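Local coordinates for protein ORC2 (Aeropyrum pernix, PDB 1W5T) that binds DNA and ATP as a Cdc6/Orc-type AAA+ ATPase and takes part in regulating DNA replication, at residues 213-217 with 218-222; 243-246 with 247-251; 264-267 with 268-272. One frame throughout, in Å; residues are numbered along the deposited sequence.

Contact 1 of 3, residues 213-217 with 218-222; sequences PAYKS and RELYT. With ANP (phosphoaminophosphonic acid-adenylate ester), chain D.
At the edge of the Tyr215 ring, in its plane, lies the carboxylate oxygen OE2 of Glu219, 3.7 Å from CD2, and the carboxylate stands nearly perpendicular to the ring, the two planes 88° apart. Leu220 approaches the same tyrosine obliquely, its CD2 methyl 3.8 Å from Tyr215 CB, near the root of the ring. At the far end the phenol hydroxyl gives a short hydrogen bond to the adenine, Tyr215 OH to ANP N7 at 2.6 Å. With CG beside the backbone N and anti to the carbonyl carbon (chi1 -69°), the ring is directed from the loop to the base.

Glu219 reaches back, extended, to the chain just before the helix: its OE2, met nearly along the C-O axis, accepts from Lys216 N at 2.8 Å, while OE1 forms a salt bridge with Arg27. Both carboxylate oxygens are thus engaged, which is likely to limit rotation of the group beside the tyrosine. The helix begins regularly, with Leu220 N bonded to Lys216 O at 3.0 Å and Tyr221 N to Ser217 O at 2.8 Å.

Lys216 occupies the N-cap position, and the return bond from the Glu219 side chain to its amide resembles half of a capping box. The arrangement belongs to the adenine side of the nucleotide site of an AAA+ ATPase, in the lid region, with Tyr215 an ATP-binding residue.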
ATOM      1  N   PRO A 213      -6.482   4.662   5.052  1.00 14.07           N
ATOM      2  CA  PRO A 213      -5.856   5.974   4.990  1.00 14.80           C
ATOM      3  C   PRO A 213      -4.554   5.938   5.831  1.00 15.96           C
ATOM      4  O   PRO A 213      -4.302   4.997   6.606  1.00 15.31           O
ATOM      5  CB  PRO A 213      -6.889   6.891   5.678  1.00 14.88           C
ATOM      6  CG  PRO A 213      -7.441   5.999   6.818  1.00 13.91           C
ATOM      7  CD  PRO A 213      -7.432   4.552   6.180  1.00 13.61           C
ATOM      8  N   ALA A 214      -3.777   7.008   5.702  1.00 16.26           N
ATOM      9  CA  ALA A 214      -2.606   7.199   6.489  1.00 16.89           C
ATOM     10  C   ALA A 214      -3.001   7.421   7.956  1.00 16.72           C
ATOM     11  O   ALA A 214      -4.083   7.906   8.247  1.00 15.60           O
ATOM     12  CB  ALA A 214      -1.797   8.402   5.930  1.00 17.19           C
ATOM     13  N   TYR A 215      -2.084   7.065   8.855  1.00 16.70           N
ATOM     14  CA  TYR A 215      -2.324   7.082  10.290  1.00 16.33           C
ATOM     15  C   TYR A 215      -2.221   8.450  10.970  1.00 17.05           C
ATOM     16  O   TYR A 215      -1.265   9.239  10.762  1.00 16.49           O
ATOM     17  CB  TYR A 215      -1.353   6.097  10.970  1.00 16.38           C
ATOM     18  CG  TYR A 215      -1.614   4.636  10.670  1.00 13.92           C
ATOM     19  CD1 TYR A 215      -0.665   3.865   9.974  1.00  9.02           C
ATOM     20  CD2 TYR A 215      -2.812   4.010  11.106  1.00 12.78           C
ATOM     21  CE1 TYR A 215      -0.897   2.513   9.713  1.00  9.44           C
ATOM     22  CE2 TYR A 215      -3.057   2.644  10.832  1.00 13.01           C
ATOM     23  CZ  TYR A 215      -2.106   1.919  10.136  1.00 11.69           C
ATOM     24  OH  TYR A 215      -2.352   0.607   9.895  1.00 14.26           O
ATOM     25  N   LYS A 216      -3.201   8.729  11.812  1.00 17.77           N
ATOM     26  CA  LYS A 216      -3.137   9.900  12.721  1.00 19.21           C
ATOM     27  C   LYS A 216      -2.176   9.624  13.882  1.00 19.02           C
ATOM     28  O   LYS A 216      -1.792   8.465  14.128  1.00 18.87           O
ATOM     29  CB  LYS A 216      -4.512  10.258  13.242  1.00 19.08           C
ATOM     30  CG  LYS A 216      -5.493  10.550  12.082  1.00 23.16           C
ATOM     31  CD  LYS A 216      -6.912  10.875  12.576  1.00 28.64           C
ATOM     32  CE  LYS A 216      -7.936  10.922  11.377  1.00 32.16           C
ATOM     33  NZ  LYS A 216      -8.253  12.343  10.962  1.00 35.22           N
ATOM     34  N   SER A 217      -1.799  10.674  14.599  1.00 18.59           N
ATOM     35  CA  SER A 217      -0.782  10.531  15.639  1.00 19.77           C
ATOM     36  C   SER A 217      -1.181   9.585  16.764  1.00 19.66           C
ATOM     37  O   SER A 217      -0.339   8.803  17.240  1.00 19.92           O
ATOM     38  CB  SER A 217      -0.322  11.904  16.177  1.00 19.84           C
ATOM     39  OG  SER A 217      -1.281  12.435  17.065  1.00 23.25           O
ATOM     40  N   ARG A 218      -2.452   9.655  17.164  1.00 19.24           N
ATOM     41  CA  ARG A 218      -3.051   8.785  18.170  1.00 19.71           C
ATOM     42  C   ARG A 218      -2.906   7.291  17.793  1.00 18.40           C
ATOM     43  O   ARG A 218      -2.546   6.454  18.626  1.00 17.41           O
ATOM     44  CB  ARG A 218      -4.547   9.115  18.300  1.00 20.67           C
ATOM     45  CG  ARG A 218      -4.912  10.086  19.399  1.00 26.50           C
ATOM     46  CD  ARG A 218      -6.289   9.756  20.114  1.00 36.95           C
ATOM     47  NE  ARG A 218      -6.902   8.498  19.627  1.00 41.80           N
ATOM     48  CZ  ARG A 218      -7.642   7.652  20.350  1.00 44.33           C
ATOM     49  NH1 ARG A 218      -7.892   7.876  21.634  1.00 44.89           N
ATOM     50  NH2 ARG A 218      -8.125   6.557  19.780  1.00 45.10           N
ATOM     51  N   GLU A 219      -3.169   6.979  16.518  1.00 17.26           N
ATOM     52  CA  GLU A 219      -2.986   5.615  15.995  1.00 15.76           C
ATOM     53  C   GLU A 219      -1.554   5.179  15.971  1.00 14.90           C
ATOM     54  O   GLU A 219      -1.268   4.065  16.389  1.00 15.16           O
ATOM     55  CB  GLU A 219      -3.638   5.452  14.641  1.00 15.51           C
ATOM     56  CG  GLU A 219      -5.118   5.763  14.709  1.00 16.30           C
ATOM     57  CD  GLU A 219      -5.670   6.136  13.377  1.00 18.01           C
ATOM     58  OE1 GLU A 219      -6.827   5.812  13.111  1.00 22.38           O
ATOM     59  OE2 GLU A 219      -4.940   6.712  12.570  1.00 20.56           O
ATOM     60  N   LEU A 220      -0.654   6.059  15.522  1.00 13.63           N
ATOM     61  CA  LEU A 220       0.765   5.766  15.553  1.00 12.97           C
ATOM     62  C   LEU A 220       1.228   5.536  16.974  1.00 12.49           C
ATOM     63  O   LEU A 220       2.066   4.698  17.207  1.00 12.76           O
ATOM     64  CB  LEU A 220       1.622   6.874  14.889  1.00 12.93           C
ATOM     65  CG  LEU A 220       1.524   6.993  13.350  1.00 12.16           C
ATOM     66  CD1 LEU A 220       2.280   8.224  12.884  1.00  9.24           C
ATOM     67  CD2 LEU A 220       1.996   5.676  12.626  1.00  8.24           C
ATOM     68  N   TYR A 221       0.653   6.266  17.921  1.00 12.86           N
ATOM     69  CA  TYR A 221       1.020   6.109  19.296  1.00 12.86           C
ATOM     70  C   TYR A 221       0.651   4.698  19.762  1.00 13.49           C
ATOM     71  O   TYR A 221       1.473   3.975  20.336  1.00 13.71           O
ATOM     72  CB  TYR A 221       0.391   7.174  20.210  1.00 13.63           C
ATOM     73  CG  TYR A 221       0.725   6.836  21.648  1.00 15.36           C
ATOM     74  CD1 TYR A 221      -0.067   5.962  22.375  1.00 14.35           C
ATOM     75  CD2 TYR A 221       1.932   7.288  22.231  1.00 19.51           C
ATOM     76  CE1 TYR A 221       0.273   5.584  23.636  1.00 17.74           C
ATOM     77  CE2 TYR A 221       2.271   6.935  23.526  1.00 20.00           C
ATOM     78  CZ  TYR A 221       1.428   6.086  24.211  1.00 20.79           C
ATOM     79  OH  TYR A 221       1.729   5.700  25.470  1.00 26.61           O
ATOM     80  N   THR A 222      -0.601   4.320  19.525  1.00 13.15           N
ATOM     81  CA  THR A 222      -1.047   2.969  19.779  1.00 12.65           C
ATOM     82  C   THR A 222      -0.153   1.939  19.110  1.00 11.97           C
ATOM     83  O   THR A 222       0.186   0.918  19.716  1.00 11.84           O
ATOM     84  CB  THR A 222      -2.520   2.801  19.337  1.00 12.57           C
ATOM     85  OG1 THR A 222      -3.327   3.718  20.075  1.00 13.59           O
ATOM     86  CG2 THR A 222      -3.065   1.481  19.774  1.00 10.26           C
TER
HETATM   87  PG  ANP D 700       3.861   0.093   1.271  1.00 13.70           P
HETATM   88  O1G ANP D 700       5.431   0.295   1.161  1.00 19.20           O
HETATM   89  O2G ANP D 700       3.490  -1.269   0.536  1.00 17.59           O
HETATM   90  O3G ANP D 700       3.030   1.305   0.670  1.00 13.19           O
HETATM   91  PB  ANP D 700       2.089  -0.902   3.461  1.00  9.28           P
HETATM   92  O1B ANP D 700       1.804  -2.315   2.810  1.00 14.31           O
HETATM   93  O2B ANP D 700       0.865   0.026   3.197  1.00 12.13           O
HETATM   94  N3B ANP D 700       3.547  -0.177   2.939  1.00 11.12           N
HETATM   95  PA  ANP D 700       2.754  -2.292   5.890  1.00  8.06           P
HETATM   96  O1A ANP D 700       1.560  -3.323   6.160  1.00 11.27           O
HETATM   97  O2A ANP D 700       3.950  -3.059   5.189  1.00 10.42           O
HETATM   98  O3A ANP D 700       2.254  -0.989   5.076  1.00 11.35           O
HETATM   99  O5' ANP D 700       3.175  -1.587   7.280  1.00 14.09           O
HETATM  100  C5' ANP D 700       4.299  -0.748   7.590  1.00  9.32           C
HETATM  101  C4' ANP D 700       4.760  -1.157   8.992  1.00 10.21           C
HETATM  102  O4' ANP D 700       3.802  -0.749   9.977  1.00  9.99           O
HETATM  103  C3' ANP D 700       4.852  -2.671   9.170  1.00  9.68           C
HETATM  104  O3' ANP D 700       5.893  -2.939  10.066  1.00  8.65           O
HETATM  105  C2' ANP D 700       3.537  -3.072   9.826  1.00  9.19           C
HETATM  106  O2' ANP D 700       3.546  -4.291  10.569  1.00  9.02           O
HETATM  107  C1' ANP D 700       3.273  -1.860  10.708  1.00  8.21           C
HETATM  108  N9  ANP D 700       1.840  -1.610  10.814  1.00 10.03           N
HETATM  109  C8  ANP D 700       1.060  -0.986   9.859  1.00  8.09           C
HETATM  110  N7  ANP D 700      -0.237  -0.898  10.244  1.00  5.12           N
HETATM  111  C5  ANP D 700      -0.329  -1.423  11.475  1.00  7.11           C
HETATM  112  C6  ANP D 700      -1.339  -1.700  12.546  1.00  8.46           C
HETATM  113  N6  ANP D 700      -2.653  -1.359  12.418  1.00  6.17           N
HETATM  114  N1  ANP D 700      -0.949  -2.339  13.683  1.00  6.40           N
HETATM  115  C2  ANP D 700       0.301  -2.715  13.907  1.00  7.85           C
HETATM  116  N3  ANP D 700       1.307  -2.539  13.014  1.00 11.50           N
HETATM  117  C4  ANP D 700       1.019  -1.884  11.787  1.00  7.81           C

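Contact 2 of 3, residues 243-246 with 247-251; sequences ELIS and DVYGE
Asp247 meets Glu243 through the backbone, its N giving a hydrogen bond of 2.7 Å to Glu243 O. Its CB packs against the same oxygen, while the two acidic side chains stay apart, with Glu243 OE1 5.4 Å from Asp247 OD2. Val248 follows with a weak bond from its N to Ile245 O; because CG2 lies beside the backbone N and CG1 is anti to it (chi1 -177°), the CG2 methyl rests 3.4 Å from Leu244 O. Tyr249 N makes the stronger bond to Ile245 O, at 2.9 Å. One turn apart, the side chains also meet: Ile245 CG2 meets the ring obliquely, 3.6 Å from Tyr249 CD1 and almost as near CE1. Gly250 N closes the last turn on Ser246 O at 2.9 Å, and the chain then leaves the helix toward Glu251. The Ser246 hydroxyl turns back to Leu242 O.

Ile245 and Tyr249 face inward from helix 239-249. Helix 259-275 meets both, through Ala262 among others; Leu224 and Leu220 of helix 217-231 touch Ile245 and Tyr249 respectively, and Val286 and Val290 of helix 283-292 adjoin Ile245.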
ATOM      1  N   GLU A 243       5.567   9.482  21.979  1.00 17.81           N
ATOM      2  CA  GLU A 243       4.776  10.629  21.549  1.00 18.84           C
ATOM      3  C   GLU A 243       5.561  11.502  20.614  1.00 17.98           C
ATOM      4  O   GLU A 243       4.997  12.076  19.686  1.00 18.49           O
ATOM      5  CB  GLU A 243       4.405  11.498  22.723  1.00 19.19           C
ATOM      6  CG  GLU A 243       3.168  11.064  23.433  1.00 24.58           C
ATOM      7  CD  GLU A 243       3.025  11.770  24.767  1.00 32.46           C
ATOM      8  OE1 GLU A 243       3.120  13.042  24.774  1.00 32.28           O
ATOM      9  OE2 GLU A 243       2.807  11.039  25.783  1.00 35.16           O
ATOM     10  N   LEU A 244       6.857  11.600  20.899  1.00 17.11           N
ATOM     11  CA  LEU A 244       7.792  12.365  20.116  1.00 17.14           C
ATOM     12  C   LEU A 244       7.832  11.909  18.660  1.00 17.44           C
ATOM     13  O   LEU A 244       8.164  12.696  17.783  1.00 18.09           O
ATOM     14  CB  LEU A 244       9.182  12.273  20.753  1.00 16.47           C
ATOM     15  CG  LEU A 244       9.283  13.055  22.078  1.00 17.57           C
ATOM     16  CD1 LEU A 244      10.547  12.716  22.829  1.00 15.89           C
ATOM     17  CD2 LEU A 244       9.121  14.622  21.916  1.00 16.73           C
ATOM     18  N   ILE A 245       7.521  10.641  18.412  1.00 16.97           N
ATOM     19  CA  ILE A 245       7.591  10.094  17.081  1.00 17.03           C
ATOM     20  C   ILE A 245       6.247  10.352  16.438  1.00 17.98           C
ATOM     21  O   ILE A 245       6.157  11.015  15.386  1.00 17.60           O
ATOM     22  CB  ILE A 245       7.940   8.607  17.100  1.00 16.91           C
ATOM     23  CG1 ILE A 245       9.345   8.394  17.699  1.00 16.49           C
ATOM     24  CG2 ILE A 245       7.947   8.066  15.660  1.00 16.07           C
ATOM     25  CD1 ILE A 245       9.724   6.933  18.138  1.00 13.73           C
ATOM     26  N   SER A 246       5.199   9.882  17.123  1.00 18.75           N
ATOM     27  CA  SER A 246       3.822   9.996  16.635  1.00 19.26           C
ATOM     28  C   SER A 246       3.360  11.444  16.416  1.00 19.38           C
ATOM     29  O   SER A 246       2.662  11.703  15.448  1.00 19.16           O
ATOM     30  CB  SER A 246       2.832   9.187  17.500  1.00 18.74           C
ATOM     31  OG  SER A 246       2.945   9.469  18.875  1.00 19.72           O
ATOM     32  N   ASP A 247       3.801  12.379  17.261  1.00 20.04           N
ATOM     33  CA  ASP A 247       3.474  13.805  17.086  1.00 21.40           C
ATOM     34  C   ASP A 247       4.027  14.393  15.808  1.00 21.12           C
ATOM     35  O   ASP A 247       3.435  15.288  15.241  1.00 21.88           O
ATOM     36  CB  ASP A 247       3.980  14.661  18.255  1.00 22.36           C
ATOM     37  CG  ASP A 247       2.951  14.814  19.344  1.00 24.99           C
ATOM     38  OD1 ASP A 247       2.067  13.938  19.481  1.00 26.82           O
ATOM     39  OD2 ASP A 247       2.949  15.785  20.122  1.00 31.29           O
ATOM     40  N   VAL A 248       5.175  13.900  15.366  1.00 20.77           N
ATOM     41  CA  VAL A 248       5.768  14.364  14.114  1.00 19.71           C
ATOM     42  C   VAL A 248       5.197  13.611  12.920  1.00 19.66           C
ATOM     43  O   VAL A 248       4.892  14.253  11.914  1.00 19.57           O
ATOM     44  CB  VAL A 248       7.317  14.254  14.120  1.00 19.80           C
ATOM     45  CG1 VAL A 248       7.922  14.805  12.833  1.00 20.18           C
ATOM     46  CG2 VAL A 248       7.906  14.970  15.299  1.00 20.44           C
ATOM     47  N   TYR A 249       5.057  12.273  13.003  1.00 19.35           N
ATOM     48  CA  TYR A 249       4.647  11.479  11.810  1.00 18.94           C
ATOM     49  C   TYR A 249       3.143  11.466  11.500  1.00 19.37           C
ATOM     50  O   TYR A 249       2.732  11.235  10.345  1.00 18.25           O
ATOM     51  CB  TYR A 249       5.209  10.073  11.834  1.00 18.46           C
ATOM     52  CG  TYR A 249       6.725  10.009  11.733  1.00 18.33           C
ATOM     53  CD1 TYR A 249       7.408   8.912  12.190  1.00 16.10           C
ATOM     54  CD2 TYR A 249       7.461  11.063  11.192  1.00 16.59           C
ATOM     55  CE1 TYR A 249       8.767   8.847  12.119  1.00 16.99           C
ATOM     56  CE2 TYR A 249       8.840  11.025  11.136  1.00 16.86           C
ATOM     57  CZ  TYR A 249       9.499   9.906  11.588  1.00 16.84           C
ATOM     58  OH  TYR A 249      10.891   9.826  11.494  1.00 16.15           O
ATOM     59  N   GLY A 250       2.328  11.733  12.530  1.00 19.81           N
ATOM     60  CA  GLY A 250       0.881  11.754  12.375  1.00 21.11           C
ATOM     61  C   GLY A 250       0.443  12.604  11.178  1.00 22.83           C
ATOM     62  O   GLY A 250       0.945  13.719  10.987  1.00 23.37           O
ATOM     63  N   GLU A 251      -0.497  12.087  10.376  1.00 23.93           N
ATOM     64  CA  GLU A 251      -0.960  12.783   9.184  1.00 24.21           C
ATOM     65  C   GLU A 251      -1.820  13.970   9.556  1.00 24.05           C
ATOM     66  O   GLU A 251      -1.878  14.950   8.818  1.00 24.65           O
ATOM     67  CB  GLU A 251      -1.664  11.840   8.228  1.00 24.39           C
ATOM     68  CG  GLU A 251      -3.147  11.643   8.505  1.00 27.38           C
ATOM     69  CD  GLU A 251      -4.006  12.757   7.914  1.00 31.15           C
ATOM     70  OE1 GLU A 251      -3.718  13.200   6.756  1.00 32.30           O
ATOM     71  OE2 GLU A 251      -4.948  13.193   8.615  1.00 30.61           O
TER

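Contact 3 of 3, residues 264-267 with 268-272; sequences VALK and MACEM
Four successive i to i+4 bonds join Val264-Lys267 to Met268-Glu271, from Met268 N to Val264 O at 2.8 Å up to Glu271 N to Lys267 O at 3.0 Å. Lys267 and Glu271 stand one turn apart and their side chains cross at a slant. The lysine methylene CE does the touching, 3.5 Å from Glu271 OE2, whereas NZ remains 4.4 Å from that oxygen, probably a weak attraction of opposite charges but beyond a salt bridge. Glu271 CG sits between the backbone N and the carbonyl carbon (chi1 48°), which places CG 3.5 Å from Lys267 O and brings the carboxylate back along the helix. Replacing Glu271 by an alanine removes this carboxylate and would probably leave the Lys267 ammonium without its nearby opposite charge and its CE freer to swing.

The near part of Met268 lies against the preceding turn, its CG 3.3 Å from Val264 O and looser against Val264 CG1, and its end leads off. On the buried side Leu266 CD1 and Cys270 SG lie 4.3 Å apart.

Ala265 and Leu266 pack against helix 239-249, Leu266 on Leu242 and Ile245. Ala269 packs on Val286 and Ala289 of helix 283-292, and Cys270 touches Phe9 and Leu232, both in loops.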
ATOM      1  N   VAL A 264      10.521   2.379  12.529  1.00 13.23           N
ATOM      2  CA  VAL A 264      11.945   2.407  12.200  1.00 14.19           C
ATOM      3  C   VAL A 264      12.640   3.482  13.073  1.00 14.57           C
ATOM      4  O   VAL A 264      13.726   3.247  13.626  1.00 15.20           O
ATOM      5  CB  VAL A 264      12.172   2.668  10.675  1.00 14.17           C
ATOM      6  CG1 VAL A 264      13.610   2.874  10.368  1.00 14.96           C
ATOM      7  CG2 VAL A 264      11.683   1.482   9.852  1.00 16.70           C
ATOM      8  N   ALA A 265      12.013   4.638  13.220  1.00 13.72           N
ATOM      9  CA  ALA A 265      12.475   5.636  14.189  1.00 13.88           C
ATOM     10  C   ALA A 265      12.682   5.090  15.597  1.00 13.50           C
ATOM     11  O   ALA A 265      13.685   5.386  16.231  1.00 14.02           O
ATOM     12  CB  ALA A 265      11.526   6.836  14.232  1.00 12.36           C
ATOM     13  N   LEU A 266      11.710   4.340  16.096  1.00 13.29           N
ATOM     14  CA  LEU A 266      11.770   3.810  17.444  1.00 13.14           C
ATOM     15  C   LEU A 266      12.910   2.771  17.494  1.00 14.09           C
ATOM     16  O   LEU A 266      13.721   2.782  18.427  1.00 13.44           O
ATOM     17  CB  LEU A 266      10.399   3.239  17.876  1.00 12.42           C
ATOM     18  CG  LEU A 266      10.346   2.426  19.179  1.00 11.63           C
ATOM     19  CD1 LEU A 266      10.883   3.265  20.301  1.00 12.88           C
ATOM     20  CD2 LEU A 266       8.959   1.972  19.566  1.00 10.00           C
ATOM     21  N   LYS A 267      12.979   1.915  16.468  1.00 14.77           N
ATOM     22  CA  LYS A 267      14.103   1.016  16.326  1.00 16.42           C
ATOM     23  C   LYS A 267      15.429   1.720  16.460  1.00 16.55           C
ATOM     24  O   LYS A 267      16.249   1.324  17.311  1.00 16.66           O
ATOM     25  CB  LYS A 267      14.107   0.269  15.003  1.00 16.42           C
ATOM     26  CG  LYS A 267      15.017  -0.995  15.043  1.00 19.60           C
ATOM     27  CD  LYS A 267      15.013  -1.746  13.716  1.00 25.43           C
ATOM     28  CE  LYS A 267      16.185  -1.281  12.810  1.00 31.95           C
ATOM     29  NZ  LYS A 267      15.874  -1.156  11.334  1.00 31.66           N
ATOM     30  N   MET A 268      15.624   2.729  15.611  1.00 16.26           N
ATOM     31  CA  MET A 268      16.870   3.491  15.514  1.00 17.57           C
ATOM     32  C   MET A 268      17.217   4.111  16.854  1.00 17.05           C
ATOM     33  O   MET A 268      18.351   4.018  17.294  1.00 16.43           O
ATOM     34  CB  MET A 268      16.758   4.642  14.504  1.00 18.21           C
ATOM     35  CG  MET A 268      16.798   4.275  13.032  1.00 22.10           C
ATOM     36  SD  MET A 268      16.502   5.804  11.961  1.00 33.37           S
ATOM     37  CE  MET A 268      17.936   6.830  12.403  1.00 26.86           C
ATOM     38  N   ALA A 269      16.226   4.734  17.489  1.00 16.78           N
ATOM     39  CA  ALA A 269      16.442   5.373  18.768  1.00 17.43           C
ATOM     40  C   ALA A 269      16.990   4.349  19.746  1.00 18.00           C
ATOM     41  O   ALA A 269      17.926   4.615  20.459  1.00 17.32           O
ATOM     42  CB  ALA A 269      15.175   6.020  19.274  1.00 16.89           C
ATOM     43  N   CYS A 270      16.436   3.141  19.724  1.00 18.87           N
ATOM     44  CA  CYS A 270      16.913   2.081  20.611  1.00 19.35           C
ATOM     45  C   CYS A 270      18.365   1.636  20.346  1.00 19.58           C
ATOM     46  O   CYS A 270      19.163   1.464  21.288  1.00 19.62           O
ATOM     47  CB  CYS A 270      15.980   0.890  20.541  1.00 19.40           C
ATOM     48  SG  CYS A 270      14.483   1.209  21.417  1.00 19.20           S
ATOM     49  N   GLU A 271      18.700   1.454  19.079  1.00 20.36           N
ATOM     50  CA  GLU A 271      20.075   1.120  18.717  1.00 21.96           C
ATOM     51  C   GLU A 271      21.087   2.243  18.959  1.00 21.62           C
ATOM     52  O   GLU A 271      22.257   1.972  19.261  1.00 21.65           O
ATOM     53  CB  GLU A 271      20.224   0.420  17.343  1.00 22.59           C
ATOM     54  CG  GLU A 271      19.507   1.020  16.147  1.00 28.09           C
ATOM     55  CD  GLU A 271      19.287   0.009  15.009  1.00 33.74           C
ATOM     56  OE1 GLU A 271      19.275  -1.217  15.271  1.00 35.74           O
ATOM     57  OE2 GLU A 271      19.114   0.433  13.838  1.00 35.61           O
ATOM     58  N   MET A 272      20.617   3.488  18.855  1.00 21.69           N
ATOM     59  CA  MET A 272      21.400   4.671  19.219  1.00 21.27           C
ATOM     60  C   MET A 272      21.718   4.690  20.715  1.00 21.07           C
ATOM     61  O   MET A 272      22.828   5.074  21.100  1.00 20.87           O
ATOM     62  CB  MET A 272      20.671   5.954  18.818  1.00 20.81           C
ATOM     63  CG  MET A 272      20.919   6.392  17.381  1.00 21.56           C
ATOM     64  SD  MET A 272      19.755   7.732  16.905  1.00 25.31           S
ATOM     65  CE  MET A 272      20.155   7.920  15.244  1.00 24.10           C
TER

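In the fold
The three contacts follow in series along the chain and fall within the lid region of the AAA+ ATPase, on, or at the ends of, the consecutive helices 217-231, 239-249 and 259-275. Contact 2 is the bridge. Its centre lies about 8 Å from that of contact 1, which it touches through Leu220 CD1 on Tyr249 CB and a probable backbone hydrogen bond between Tyr215 and Glu251; toward contact 3, about 15 Å away between centres, Ile245 CD1 packs on Leu266 CB. Contacts 1 and 3 do not touch, their nearest atoms being about 8 Å apart. The packing thus links these lid helices to the loop after strand 206-212 that carries Tyr215, consistent with the lid responding to bound nucleotide.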